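Local coordinates for ALBA-Domain Protein (Trypanosoma brucei, PDB 7DL8), which probably binds RNA through its Alba domain, at residues R9-V14 with T29-H34; F23-I28 with V53-M58; K68-S73 with I88-T93. One frame throughout, in Å; residues are numbered along the deposited sequence.

In the fold
The three contacts show how a small alpha/beta domain divides its chemistry by depth. Contact 2, nearest the centre of the chain, is an apolar seam between helices 22-34 and 49-61. Contact 1 uses the later turns of the same helix 22-34 and runs from buried aliphatic carbons out to an exposed arginine; Val14 joins the two by touching Phe25 and Ile28. Contact 3, partly buried, rests on backbone hydrogen bonds, which the other two lack between their segments. Its isoleucine face packs against Val53 and Val56 of helix 49-61 and meets the second subunit, which contact 2 also reaches, while its lysines are exposed.

Contact 1: R9-V14 with T29-H34; sequences RPRNSV and TKHLLH
Leu32 fills the space between Arg11 and Val14, and its two methyl groups divide the work. Leu32 CD2 sits over the centre of the Arg11 guanidinium, 3.5 Å above its plane, with its closest approach, 3.6 Å, to Arg11 CZ. The flat charged group thus offers a face to an aliphatic carbon while NH1 and NH2 are engaged by carboxylates. Leu32 CD1 turns to the backbone and the core: it lies 3.4 Å from Arg11 O and 3.8 Å from Val14 CG2. Val14 CG2 also approaches Thr29 OG1 at 4.0 Å, one turn earlier on the helix. No hydrogen bond crosses between the two segments, so the contact depends on shape and burial.

The reach of Arg11 comes from an extended chain. With CG anti to the backbone N (chi1 -178°) and the next two torsions also near 180°, the side chain runs past Leu32 in the opposite direction and delivers its guanidinium beside the helix. There, salt bridges from NH1 to Glu37 and from NH2 to Asp35 hold it at the end of helix 22-34, which probably offsets much of its charge. His31 NE2 stands obliquely 4.5 Å from Arg11 NH2, near but not bonded. At the buried end, Thr29 OG1 is satisfied by the carbonyl of Phe25 in its own helix.

A type I turn from Pro10 to Ser13 leads the chain into strand 13-16, where Val14 points at the helix. The contact therefore ties the first strand of a beta-alpha-beta unit to its connecting helix, 22-34. Strand 39-45 completes that unit: its backbone pairs with Asn12 and Val14, and its Val40 packs against Val14, Thr29 and Leu32.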
ATOM      1  N   ARG A   9      -9.592   2.103 -22.806  1.00 54.12           N
ATOM      2  CA  ARG A   9     -10.189   0.938 -22.177  1.00 55.27           C
ATOM      3  C   ARG A   9     -11.691   0.914 -22.434  1.00 50.06           C
ATOM      4  O   ARG A   9     -12.308   1.967 -22.621  1.00 52.75           O
ATOM      5  CB  ARG A   9      -9.927   0.919 -20.665  1.00 63.14           C
ATOM      6  CG  ARG A   9      -8.880  -0.099 -20.245  1.00 73.11           C
ATOM      7  CD  ARG A   9      -8.534   0.006 -18.768  1.00 74.20           C
ATOM      8  NE  ARG A   9      -8.765   1.345 -18.238  1.00 75.10           N
ATOM      9  CZ  ARG A   9      -7.821   2.272 -18.110  1.00 76.30           C
ATOM     10  NH1 ARG A   9      -6.573   2.007 -18.476  1.00 72.98           N
ATOM     11  NH2 ARG A   9      -8.123   3.464 -17.616  1.00 75.93           N
ATOM     12  N   PRO A  10     -12.303  -0.270 -22.465  1.00 53.10           N
ATOM     13  CA  PRO A  10     -13.752  -0.349 -22.681  1.00 52.56           C
ATOM     14  C   PRO A  10     -14.523   0.339 -21.563  1.00 49.32           C
ATOM     15  O   PRO A  10     -13.992   0.660 -20.498  1.00 53.86           O
ATOM     16  CB  PRO A  10     -14.027  -1.857 -22.711  1.00 55.48           C
ATOM     17  CG  PRO A  10     -12.713  -2.475 -23.068  1.00 55.83           C
ATOM     18  CD  PRO A  10     -11.678  -1.602 -22.425  1.00 49.06           C
ATOM     19  N   ARG A  11     -15.811   0.570 -21.830  1.00 49.69           N
ATOM     20  CA  ARG A  11     -16.650   1.279 -20.869  1.00 52.82           C
ATOM     21  C   ARG A  11     -16.816   0.482 -19.580  1.00 49.85           C
ATOM     22  O   ARG A  11     -16.859   1.059 -18.487  1.00 50.09           O
ATOM     23  CB  ARG A  11     -18.016   1.589 -21.482  1.00 52.75           C
ATOM     24  CG  ARG A  11     -18.936   2.372 -20.556  1.00 46.75           C
ATOM     25  CD  ARG A  11     -20.374   2.366 -21.048  1.00 52.07           C
ATOM     26  NE  ARG A  11     -21.269   3.038 -20.108  1.00 57.33           N
ATOM     27  CZ  ARG A  11     -22.317   2.461 -19.528  1.00 55.05           C
ATOM     28  NH1 ARG A  11     -22.610   1.195 -19.790  1.00 49.74           N
ATOM     29  NH2 ARG A  11     -23.073   3.151 -18.685  1.00 63.26           N
ATOM     30  N   ASN A  12     -16.906  -0.845 -19.686  1.00 48.21           N
ATOM     31  CA  ASN A  12     -17.123  -1.705 -18.529  1.00 52.30           C
ATOM     32  C   ASN A  12     -15.821  -2.157 -17.879  1.00 51.66           C
ATOM     33  O   ASN A  12     -15.773  -3.239 -17.278  1.00 55.35           O
ATOM     34  CB  ASN A  12     -17.969  -2.917 -18.922  1.00 45.81           C
ATOM     35  CG  ASN A  12     -17.316  -3.757 -19.999  1.00 44.45           C
ATOM     36  OD1 ASN A  12     -16.364  -3.326 -20.649  1.00 53.88           O
ATOM     37  ND2 ASN A  12     -17.821  -4.970 -20.190  1.00 45.98           N
ATOM     38  N   SER A  13     -14.763  -1.358 -17.984  1.00 45.85           N
ATOM     39  CA  SER A  13     -13.482  -1.661 -17.360  1.00 47.99           C
ATOM     40  C   SER A  13     -13.114  -0.499 -16.452  1.00 48.55           C
ATOM     41  O   SER A  13     -12.927   0.628 -16.923  1.00 55.69           O
ATOM     42  CB  SER A  13     -12.396  -1.900 -18.412  1.00 51.03           C
ATOM     43  OG  SER A  13     -11.104  -1.690 -17.870  1.00 55.18           O
ATOM     44  N   VAL A  14     -13.005  -0.777 -15.157  1.00 45.90           N
ATOM     45  CA  VAL A  14     -12.676   0.219 -14.145  1.00 48.03           C
ATOM     46  C   VAL A  14     -11.244  -0.029 -13.696  1.00 51.19           C
ATOM     47  O   VAL A  14     -10.923  -1.108 -13.185  1.00 54.34           O
ATOM     48  CB  VAL A  14     -13.648   0.162 -12.956  1.00 45.39           C
ATOM     49  CG1 VAL A  14     -13.283   1.213 -11.916  1.00 38.19           C
ATOM     50  CG2 VAL A  14     -15.079   0.346 -13.432  1.00 40.92           C
ATOM     51  N   THR A  29     -18.598   1.047 -10.494  1.00 42.24           N
ATOM     52  CA  THR A  29     -18.928  -0.343 -10.794  1.00 41.47           C
ATOM     53  C   THR A  29     -20.416  -0.609 -10.600  1.00 41.47           C
ATOM     54  O   THR A  29     -21.047  -1.279 -11.426  1.00 41.46           O
ATOM     55  CB  THR A  29     -18.099  -1.282  -9.916  1.00 43.76           C
ATOM     56  OG1 THR A  29     -16.707  -0.964 -10.050  1.00 37.43           O
ATOM     57  CG2 THR A  29     -18.326  -2.732 -10.318  1.00 39.77           C
ATOM     58  N   LYS A  30     -20.995  -0.087  -9.515  1.00 41.44           N
ATOM     59  CA  LYS A  30     -22.426  -0.253  -9.287  1.00 42.94           C
ATOM     60  C   LYS A  30     -23.240   0.435 -10.375  1.00 39.26           C
ATOM     61  O   LYS A  30     -24.226  -0.123 -10.871  1.00 39.62           O
ATOM     62  CB  LYS A  30     -22.806   0.294  -7.909  1.00 47.08           C
ATOM     63  CG  LYS A  30     -22.488  -0.643  -6.757  1.00 42.34           C
ATOM     64  CD  LYS A  30     -23.122  -0.162  -5.461  1.00 45.97           C
ATOM     65  CE  LYS A  30     -22.312   0.953  -4.824  1.00 49.50           C
ATOM     66  NZ  LYS A  30     -22.744   1.219  -3.424  1.00 46.99           N
ATOM     67  N   HIS A  31     -22.842   1.651 -10.756  1.00 39.54           N
ATOM     68  CA  HIS A  31     -23.573   2.387 -11.782  1.00 38.36           C
ATOM     69  C   HIS A  31     -23.484   1.691 -13.134  1.00 44.50           C
ATOM     70  O   HIS A  31     -24.465   1.658 -13.885  1.00 47.71           O
ATOM     71  CB  HIS A  31     -23.043   3.817 -11.876  1.00 44.02           C
ATOM     72  CG  HIS A  31     -23.527   4.565 -13.078  1.00 49.46           C
ATOM     73  ND1 HIS A  31     -24.814   5.045 -13.189  1.00 50.79           N
ATOM     74  CD2 HIS A  31     -22.895   4.919 -14.222  1.00 49.59           C
ATOM     75  CE1 HIS A  31     -24.955   5.661 -14.348  1.00 49.73           C
ATOM     76  NE2 HIS A  31     -23.804   5.599 -14.995  1.00 52.04           N
ATOM     77  N   LEU A  32     -22.317   1.131 -13.462  1.00 42.65           N
ATOM     78  CA  LEU A  32     -22.159   0.468 -14.752  1.00 42.99           C
ATOM     79  C   LEU A  32     -22.990  -0.806 -14.824  1.00 46.09           C
ATOM     80  O   LEU A  32     -23.595  -1.100 -15.860  1.00 49.54           O
ATOM     81  CB  LEU A  32     -20.683   0.157 -15.007  1.00 45.57           C
ATOM     82  CG  LEU A  32     -19.779   1.336 -15.370  1.00 47.40           C
ATOM     83  CD1 LEU A  32     -18.321   0.902 -15.406  1.00 46.70           C
ATOM     84  CD2 LEU A  32     -20.194   1.944 -16.700  1.00 47.14           C
ATOM     85  N   LEU A  33     -23.059  -1.559 -13.723  1.00 45.57           N
ATOM     86  CA  LEU A  33     -23.885  -2.762 -13.714  1.00 42.31           C
ATOM     87  C   LEU A  33     -25.363  -2.411 -13.808  1.00 48.35           C
ATOM     88  O   LEU A  33     -26.123  -3.076 -14.520  1.00 49.78           O
ATOM     89  CB  LEU A  33     -23.611  -3.582 -12.454  1.00 38.19           C
ATOM     90  CG  LEU A  33     -22.245  -4.259 -12.338  1.00 43.79           C
ATOM     91  CD1 LEU A  33     -22.071  -4.880 -10.960  1.00 39.89           C
ATOM     92  CD2 LEU A  33     -22.074  -5.305 -13.428  1.00 42.42           C
ATOM     93  N   HIS A  34     -25.780  -1.341 -13.129  1.00 45.34           N
ATOM     94  CA  HIS A  34     -27.178  -0.932 -13.166  1.00 51.54           C
ATOM     95  C   HIS A  34     -27.572  -0.395 -14.535  1.00 52.73           C
ATOM     96  O   HIS A  34     -28.740  -0.500 -14.928  1.00 48.47           O
ATOM     97  CB  HIS A  34     -27.437   0.114 -12.082  1.00 48.98           C
ATOM     98  CG  HIS A  34     -28.808   0.711 -12.127  1.00 54.69           C
ATOM     99  ND1 HIS A  34     -29.949  -0.018 -11.864  1.00 55.71           N
ATOM    100  CD2 HIS A  34     -29.222   1.973 -12.390  1.00 53.65           C
ATOM    101  CE1 HIS A  34     -31.005   0.766 -11.973  1.00 53.37           C
ATOM    102  NE2 HIS A  34     -30.592   1.981 -12.291  1.00 54.97           N
TER

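Contact 2: F23-I28 with V53-M58; sequences FLFVDI and VSVVEM
Val55 meets the 23-28 part of helix 22-34 at Phe25 and Val26, using both of its methyl groups. Val55 CG2 comes to 4.1 Å from Phe25 CB and lies at the edge of that ring, near its plane; the ring itself leads away toward Val14 and Val16 of strand 13-16. Val55 CG1, held anti to the backbone N, lies 3.8 Å from Val26 CG2, the two valines sliding past each other in opposite directions. Val26 CG2 also rests against the helix backbone, 3.5 Å from Val55 O.

One turn later, Met58 continues the seam. Met58 CB packs 4.0 Å from Val26 CG2, which is therefore lodged between Val55 and Met58. A bend at the last torsion (chi3 65°) swings the methionine methyl to the other ring, with Met58 CE 4.0 Å from Phe23 CD1. Met58 SD stands 5.3 Å from the centroid of the Phe23 ring and 32° off its normal, an oblique Met-aromatic contact. Arg74 of the second subunit also packs on Met58, bringing this end of the seam to the subunit interface.

The two short helical segments cross at -54° with their axes 9.3 Å apart; the side chains that meet are apolar, and no hydrogen bond crosses between the segments. Such a pair of crossing helices, laid against a mixed sheet, is characteristic of the Alba fold.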
ATOM      1  N   PHE A  23     -14.055   4.413  -2.861  1.00 44.41           N
ATOM      2  CA  PHE A  23     -15.489   4.683  -2.847  1.00 45.10           C
ATOM      3  C   PHE A  23     -15.991   5.042  -4.240  1.00 44.76           C
ATOM      4  O   PHE A  23     -17.106   4.669  -4.622  1.00 38.69           O
ATOM      5  CB  PHE A  23     -15.804   5.817  -1.871  1.00 45.56           C
ATOM      6  CG  PHE A  23     -15.373   5.546  -0.457  1.00 52.16           C
ATOM      7  CD1 PHE A  23     -16.129   4.734   0.372  1.00 55.01           C
ATOM      8  CD2 PHE A  23     -14.212   6.110   0.045  1.00 50.41           C
ATOM      9  CE1 PHE A  23     -15.736   4.490   1.676  1.00 54.34           C
ATOM     10  CE2 PHE A  23     -13.812   5.869   1.346  1.00 50.08           C
ATOM     11  CZ  PHE A  23     -14.574   5.058   2.162  1.00 52.67           C
ATOM     12  N   LEU A  24     -15.178   5.762  -5.014  1.00 40.72           N
ATOM     13  CA  LEU A  24     -15.587   6.153  -6.358  1.00 34.35           C
ATOM     14  C   LEU A  24     -15.634   4.951  -7.295  1.00 43.78           C
ATOM     15  O   LEU A  24     -16.557   4.831  -8.109  1.00 48.89           O
ATOM     16  CB  LEU A  24     -14.640   7.225  -6.899  1.00 41.61           C
ATOM     17  CG  LEU A  24     -14.800   7.628  -8.365  1.00 50.81           C
ATOM     18  CD1 LEU A  24     -16.197   8.172  -8.627  1.00 38.58           C
ATOM     19  CD2 LEU A  24     -13.743   8.650  -8.751  1.00 54.68           C
ATOM     20  N   PHE A  25     -14.654   4.048  -7.193  1.00 42.07           N
ATOM     21  CA  PHE A  25     -14.645   2.878  -8.066  1.00 45.21           C
ATOM     22  C   PHE A  25     -15.755   1.898  -7.708  1.00 45.79           C
ATOM     23  O   PHE A  25     -16.272   1.203  -8.591  1.00 43.43           O
ATOM     24  CB  PHE A  25     -13.288   2.174  -8.001  1.00 44.23           C
ATOM     25  CG  PHE A  25     -12.131   3.042  -8.401  1.00 35.25           C
ATOM     26  CD1 PHE A  25     -12.172   3.781  -9.571  1.00 35.80           C
ATOM     27  CD2 PHE A  25     -10.994   3.109  -7.611  1.00 36.39           C
ATOM     28  CE1 PHE A  25     -11.107   4.582  -9.941  1.00 33.29           C
ATOM     29  CE2 PHE A  25      -9.926   3.907  -7.974  1.00 41.44           C
ATOM     30  CZ  PHE A  25      -9.982   4.643  -9.143  1.00 39.71           C
ATOM     31  N   VAL A  26     -16.135   1.827  -6.430  1.00 44.95           N
ATOM     32  CA  VAL A  26     -17.290   1.024  -6.042  1.00 42.98           C
ATOM     33  C   VAL A  26     -18.565   1.594  -6.651  1.00 43.43           C
ATOM     34  O   VAL A  26     -19.407   0.855  -7.178  1.00 44.09           O
ATOM     35  CB  VAL A  26     -17.384   0.932  -4.506  1.00 44.61           C
ATOM     36  CG1 VAL A  26     -18.774   0.491  -4.077  1.00 40.50           C
ATOM     37  CG2 VAL A  26     -16.332  -0.024  -3.966  1.00 39.94           C
ATOM     38  N   ASP A  27     -18.721   2.919  -6.604  1.00 44.37           N
ATOM     39  CA  ASP A  27     -19.913   3.547  -7.167  1.00 38.15           C
ATOM     40  C   ASP A  27     -19.953   3.408  -8.683  1.00 37.42           C
ATOM     41  O   ASP A  27     -21.013   3.135  -9.258  1.00 40.49           O
ATOM     42  CB  ASP A  27     -19.974   5.017  -6.755  1.00 44.73           C
ATOM     43  CG  ASP A  27     -20.194   5.194  -5.266  1.00 55.50           C
ATOM     44  OD1 ASP A  27     -20.588   4.211  -4.603  1.00 57.12           O
ATOM     45  OD2 ASP A  27     -19.977   6.315  -4.761  1.00 59.91           O
ATOM     46  N   ILE A  28     -18.812   3.611  -9.348  1.00 39.23           N
ATOM     47  CA  ILE A  28     -18.759   3.462 -10.801  1.00 35.97           C
ATOM     48  C   ILE A  28     -19.143   2.041 -11.200  1.00 43.22           C
ATOM     49  O   ILE A  28     -19.923   1.830 -12.137  1.00 45.53           O
ATOM     50  CB  ILE A  28     -17.365   3.841 -11.330  1.00 45.21           C
ATOM     51  CG1 ILE A  28     -17.157   5.354 -11.258  1.00 45.73           C
ATOM     52  CG2 ILE A  28     -17.182   3.354 -12.759  1.00 39.75           C
ATOM     53  CD1 ILE A  28     -15.723   5.780 -11.485  1.00 36.30           C
ATOM     54  N   VAL A  53      -8.485  -5.101  -4.816  1.00 50.90           N
ATOM     55  CA  VAL A  53      -9.112  -6.174  -4.052  1.00 46.95           C
ATOM     56  C   VAL A  53     -10.064  -5.595  -3.013  1.00 49.79           C
ATOM     57  O   VAL A  53     -11.146  -6.141  -2.766  1.00 49.05           O
ATOM     58  CB  VAL A  53      -8.034  -7.064  -3.406  1.00 46.91           C
ATOM     59  CG1 VAL A  53      -8.651  -8.009  -2.383  1.00 45.44           C
ATOM     60  CG2 VAL A  53      -7.284  -7.846  -4.474  1.00 46.48           C
ATOM     61  N   SER A  54      -9.690  -4.467  -2.405  1.00 51.15           N
ATOM     62  CA  SER A  54     -10.564  -3.831  -1.428  1.00 49.51           C
ATOM     63  C   SER A  54     -11.830  -3.282  -2.075  1.00 38.78           C
ATOM     64  O   SER A  54     -12.894  -3.283  -1.447  1.00 48.67           O
ATOM     65  CB  SER A  54      -9.813  -2.715  -0.702  1.00 54.93           C
ATOM     66  OG  SER A  54     -10.711  -1.773  -0.138  1.00 65.08           O
ATOM     67  N   VAL A  55     -11.739  -2.823  -3.325  1.00 44.65           N
ATOM     68  CA  VAL A  55     -12.927  -2.349  -4.031  1.00 47.01           C
ATOM     69  C   VAL A  55     -13.912  -3.492  -4.244  1.00 47.04           C
ATOM     70  O   VAL A  55     -15.127  -3.326  -4.072  1.00 49.66           O
ATOM     71  CB  VAL A  55     -12.527  -1.685  -5.362  1.00 45.70           C
ATOM     72  CG1 VAL A  55     -13.725  -1.575  -6.294  1.00 46.33           C
ATOM     73  CG2 VAL A  55     -11.922  -0.313  -5.107  1.00 37.24           C
ATOM     74  N   VAL A  56     -13.403  -4.677  -4.586  1.00 45.53           N
ATOM     75  CA  VAL A  56     -14.281  -5.816  -4.836  1.00 45.45           C
ATOM     76  C   VAL A  56     -14.840  -6.359  -3.526  1.00 47.17           C
ATOM     77  O   VAL A  56     -16.014  -6.745  -3.450  1.00 42.19           O
ATOM     78  CB  VAL A  56     -13.529  -6.900  -5.629  1.00 42.82           C
ATOM     79  CG1 VAL A  56     -14.332  -8.193  -5.675  1.00 38.60           C
ATOM     80  CG2 VAL A  56     -13.215  -6.408  -7.034  1.00 45.88           C
ATOM     81  N   GLU A  57     -14.017  -6.390  -2.474  1.00 41.50           N
ATOM     82  CA  GLU A  57     -14.498  -6.856  -1.177  1.00 42.63           C
ATOM     83  C   GLU A  57     -15.577  -5.937  -0.619  1.00 48.23           C
ATOM     84  O   GLU A  57     -16.514  -6.407   0.036  1.00 45.55           O
ATOM     85  CB  GLU A  57     -13.335  -6.976  -0.193  1.00 44.54           C
ATOM     86  CG  GLU A  57     -12.427  -8.177  -0.435  1.00 51.59           C
ATOM     87  CD  GLU A  57     -13.192  -9.481  -0.568  1.00 58.31           C
ATOM     88  OE1 GLU A  57     -14.046  -9.766   0.299  1.00 61.52           O
ATOM     89  OE2 GLU A  57     -12.937 -10.225  -1.538  1.00 58.67           O
ATOM     90  N   MET A  58     -15.467  -4.630  -0.869  1.00 47.72           N
ATOM     91  CA  MET A  58     -16.522  -3.710  -0.455  1.00 46.83           C
ATOM     92  C   MET A  58     -17.826  -4.009  -1.182  1.00 43.76           C
ATOM     93  O   MET A  58     -18.903  -3.994  -0.573  1.00 49.84           O
ATOM     94  CB  MET A  58     -16.088  -2.268  -0.708  1.00 55.31           C
ATOM     95  CG  MET A  58     -15.156  -1.706   0.349  1.00 66.43           C
ATOM     96  SD  MET A  58     -14.821   0.046   0.097  1.00 76.23           S
ATOM     97  CE  MET A  58     -16.449   0.738   0.371  1.00 65.13           C
TER

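Contact 3: K68-S73 with I88-T93; sequences KKITTS and IEIVVT
Ile70 and Ile90 share nearly the same first torsion (chi1 -55° and -57°), each holding CG1 anti to its carbonyl carbon. They are a non-hydrogen-bonded pair of an antiparallel beta hairpin, which puts both side chains on one face; the torsions then set Ile70 CG1 against Ile90 CG1 at 3.9 Å. Ile88 differs: Ile88 CG1 is anti to the backbone N instead, and lies 4.0 Å from Ile70 CG2. These isoleucines share their face of the sheet with Thr72. On that face Ile88 and Ile90 meet Val53 and Val56 of helix 49-61, while Ile70 and Ile88 touch their own counterparts in the second subunit. Thr72 OG1 is hydrogen-bonded to Glu57 of that second subunit, so the hairpin contributes to the assembly as well as to the core.

The opposite face carries Lys69, Thr71, Glu89 and Val91. Thr71 and Glu89 form a hydrogen-bonded pair, and their side chains run alongside one another, Thr71 OG1 lying 3.9 Å from Glu89 CB. Both backbone bonds of this pair are present: Thr71 N gives to Glu89 O, and Glu89 N returns to Thr71 O. Lys69 NZ stays 5.5 Å from Glu89 OE1, too far for a salt bridge, though the opposite charges probably attract weakly.

Regular pairing is interrupted where strand 65-76 fits two residues, Lys68 and Lys69, opposite Val91, a classic beta bulge. Val91 serves both. Its N-H reaches Lys69 O almost straight, and its own carbonyl takes the N-H of Lys68. The Lys68 chain then runs beside the valine, pointing the same way, until Lys68 CD lies 4.2 Å from Val91 CG1.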
ATOM      1  N   LYS A  68     -16.696 -13.451 -10.891  1.00 44.14           N
ATOM      2  CA  LYS A  68     -16.744 -14.447 -11.954  1.00 49.58           C
ATOM      3  C   LYS A  68     -15.370 -14.968 -12.346  1.00 51.53           C
ATOM      4  O   LYS A  68     -15.255 -16.128 -12.756  1.00 50.30           O
ATOM      5  CB  LYS A  68     -17.435 -13.859 -13.194  1.00 53.25           C
ATOM      6  CG  LYS A  68     -17.541 -14.818 -14.373  1.00 62.35           C
ATOM      7  CD  LYS A  68     -18.003 -14.109 -15.636  1.00 70.33           C
ATOM      8  CE  LYS A  68     -18.006 -15.055 -16.828  1.00 78.13           C
ATOM      9  NZ  LYS A  68     -16.642 -15.570 -17.138  1.00 85.22           N
ATOM     10  N   LYS A  69     -14.321 -14.161 -12.190  1.00 48.30           N
ATOM     11  CA  LYS A  69     -12.986 -14.560 -12.613  1.00 45.63           C
ATOM     12  C   LYS A  69     -11.965 -13.582 -12.052  1.00 46.00           C
ATOM     13  O   LYS A  69     -12.224 -12.378 -11.986  1.00 52.73           O
ATOM     14  CB  LYS A  69     -12.884 -14.606 -14.144  1.00 50.74           C
ATOM     15  CG  LYS A  69     -11.692 -15.383 -14.672  1.00 58.14           C
ATOM     16  CD  LYS A  69     -11.800 -15.589 -16.173  1.00 61.90           C
ATOM     17  CE  LYS A  69     -11.195 -14.421 -16.934  1.00 66.35           C
ATOM     18  NZ  LYS A  69     -11.789 -14.273 -18.292  1.00 70.07           N
ATOM     19  N   ILE A  70     -10.811 -14.111 -11.647  1.00 46.23           N
ATOM     20  CA  ILE A  70      -9.663 -13.310 -11.235  1.00 44.46           C
ATOM     21  C   ILE A  70      -8.443 -13.850 -11.966  1.00 48.96           C
ATOM     22  O   ILE A  70      -8.139 -15.045 -11.871  1.00 58.26           O
ATOM     23  CB  ILE A  70      -9.437 -13.343  -9.714  1.00 43.04           C
ATOM     24  CG1 ILE A  70     -10.702 -12.921  -8.966  1.00 47.90           C
ATOM     25  CG2 ILE A  70      -8.275 -12.442  -9.333  1.00 45.07           C
ATOM     26  CD1 ILE A  70     -10.554 -12.945  -7.458  1.00 49.96           C
ATOM     27  N   THR A  71      -7.748 -12.977 -12.694  1.00 47.37           N
ATOM     28  CA  THR A  71      -6.527 -13.345 -13.397  1.00 51.80           C
ATOM     29  C   THR A  71      -5.422 -12.352 -13.072  1.00 54.25           C
ATOM     30  O   THR A  71      -5.678 -11.174 -12.809  1.00 51.38           O
ATOM     31  CB  THR A  71      -6.729 -13.396 -14.924  1.00 55.62           C
ATOM     32  OG1 THR A  71      -6.941 -12.070 -15.427  1.00 63.39           O
ATOM     33  CG2 THR A  71      -7.919 -14.272 -15.286  1.00 53.99           C
ATOM     34  N   THR A  72      -4.187 -12.846 -13.086  1.00 57.79           N
ATOM     35  CA  THR A  72      -3.001 -12.019 -12.930  1.00 54.32           C
ATOM     36  C   THR A  72      -2.156 -12.100 -14.195  1.00 55.31           C
ATOM     37  O   THR A  72      -2.151 -13.119 -14.893  1.00 54.17           O
ATOM     38  CB  THR A  72      -2.166 -12.450 -11.716  1.00 55.01           C
ATOM     39  OG1 THR A  72      -1.722 -13.801 -11.892  1.00 57.64           O
ATOM     40  CG2 THR A  72      -2.993 -12.354 -10.441  1.00 51.68           C
ATOM     41  N   SER A  73      -1.440 -11.017 -14.485  1.00 54.18           N
ATOM     42  CA  SER A  73      -0.612 -10.942 -15.680  1.00 49.29           C
ATOM     43  C   SER A  73       0.556 -10.003 -15.412  1.00 53.46           C
ATOM     44  O   SER A  73       0.630  -9.351 -14.367  1.00 50.71           O
ATOM     45  CB  SER A  73      -1.424 -10.477 -16.894  1.00 47.44           C
ATOM     46  OG  SER A  73      -1.616  -9.073 -16.874  1.00 55.34           O
ATOM     47  N   ILE A  88      -3.640  -7.244 -11.788  1.00 48.55           N
ATOM     48  CA  ILE A  88      -4.751  -8.105 -11.401  1.00 45.88           C
ATOM     49  C   ILE A  88      -5.996  -7.626 -12.133  1.00 49.42           C
ATOM     50  O   ILE A  88      -6.121  -6.444 -12.474  1.00 55.93           O
ATOM     51  CB  ILE A  88      -4.974  -8.115  -9.871  1.00 40.08           C
ATOM     52  CG1 ILE A  88      -5.802  -9.331  -9.450  1.00 35.20           C
ATOM     53  CG2 ILE A  88      -5.644  -6.827  -9.408  1.00 37.20           C
ATOM     54  CD1 ILE A  88      -5.914  -9.505  -7.951  1.00 40.14           C
ATOM     55  N   GLU A  89      -6.910  -8.556 -12.406  1.00 43.33           N
ATOM     56  CA  GLU A  89      -8.159  -8.241 -13.096  1.00 45.52           C
ATOM     57  C   GLU A  89      -9.270  -9.103 -12.511  1.00 47.63           C
ATOM     58  O   GLU A  89      -9.238 -10.330 -12.643  1.00 40.02           O
ATOM     59  CB  GLU A  89      -8.038  -8.459 -14.604  1.00 45.04           C
ATOM     60  CG  GLU A  89      -9.289  -8.072 -15.377  1.00 59.65           C
ATOM     61  CD  GLU A  89      -9.153  -8.306 -16.868  1.00 69.80           C
ATOM     62  OE1 GLU A  89      -9.267  -9.474 -17.300  1.00 68.43           O
ATOM     63  OE2 GLU A  89      -8.934  -7.324 -17.607  1.00 74.08           O
ATOM     64  N   ILE A  90     -10.241  -8.463 -11.866  1.00 45.51           N
ATOM     65  CA  ILE A  90     -11.382  -9.141 -11.263  1.00 44.06           C
ATOM     66  C   ILE A  90     -12.623  -8.825 -12.085  1.00 50.42           C
ATOM     67  O   ILE A  90     -12.939  -7.653 -12.322  1.00 51.39           O
ATOM     68  CB  ILE A  90     -11.576  -8.721  -9.794  1.00 44.48           C
ATOM     69  CG1 ILE A  90     -10.307  -9.004  -8.989  1.00 47.40           C
ATOM     70  CG2 ILE A  90     -12.772  -9.441  -9.188  1.00 43.07           C
ATOM     71  CD1 ILE A  90      -9.904  -7.873  -8.067  1.00 46.51           C
ATOM     72  N   VAL A  91     -13.321  -9.869 -12.524  1.00 48.59           N
ATOM     73  CA  VAL A  91     -14.561  -9.730 -13.278  1.00 44.71           C
ATOM     74  C   VAL A  91     -15.720  -9.944 -12.316  1.00 49.24           C
ATOM     75  O   VAL A  91     -15.839 -11.011 -11.702  1.00 44.80           O
ATOM     76  CB  VAL A  91     -14.623 -10.728 -14.445  1.00 49.83           C
ATOM     77  CG1 VAL A  91     -15.897 -10.524 -15.253  1.00 48.34           C
ATOM     78  CG2 VAL A  91     -13.392 -10.592 -15.328  1.00 36.99           C
ATOM     79  N   VAL A  92     -16.578  -8.935 -12.183  1.00 53.75           N
ATOM     80  CA  VAL A  92     -17.724  -8.993 -11.287  1.00 46.97           C
ATOM     81  C   VAL A  92     -19.001  -8.875 -12.106  1.00 50.81           C
ATOM     82  O   VAL A  92     -19.044  -8.164 -13.116  1.00 49.32           O
ATOM     83  CB  VAL A  92     -17.660  -7.891 -10.206  1.00 44.82           C
ATOM     84  CG1 VAL A  92     -16.388  -8.029  -9.385  1.00 40.58           C
ATOM     85  CG2 VAL A  92     -17.741  -6.505 -10.837  1.00 37.53           C
ATOM     86  N   THR A  93     -20.033  -9.596 -11.676  1.00 53.40           N
ATOM     87  CA  THR A  93     -21.366  -9.516 -12.253  1.00 50.22           C
ATOM     88  C   THR A  93     -22.361  -9.223 -11.140  1.00 50.94           C
ATOM     89  O   THR A  93     -22.017  -9.221  -9.956  1.00 51.02           O
ATOM     90  CB  THR A  93     -21.754 -10.806 -12.990  1.00 53.43           C
ATOM     91  OG1 THR A  93     -21.969 -11.857 -12.040  1.00 55.83           O
ATOM     92  CG2 THR A  93     -20.661 -11.221 -13.965  1.00 49.80           C
TER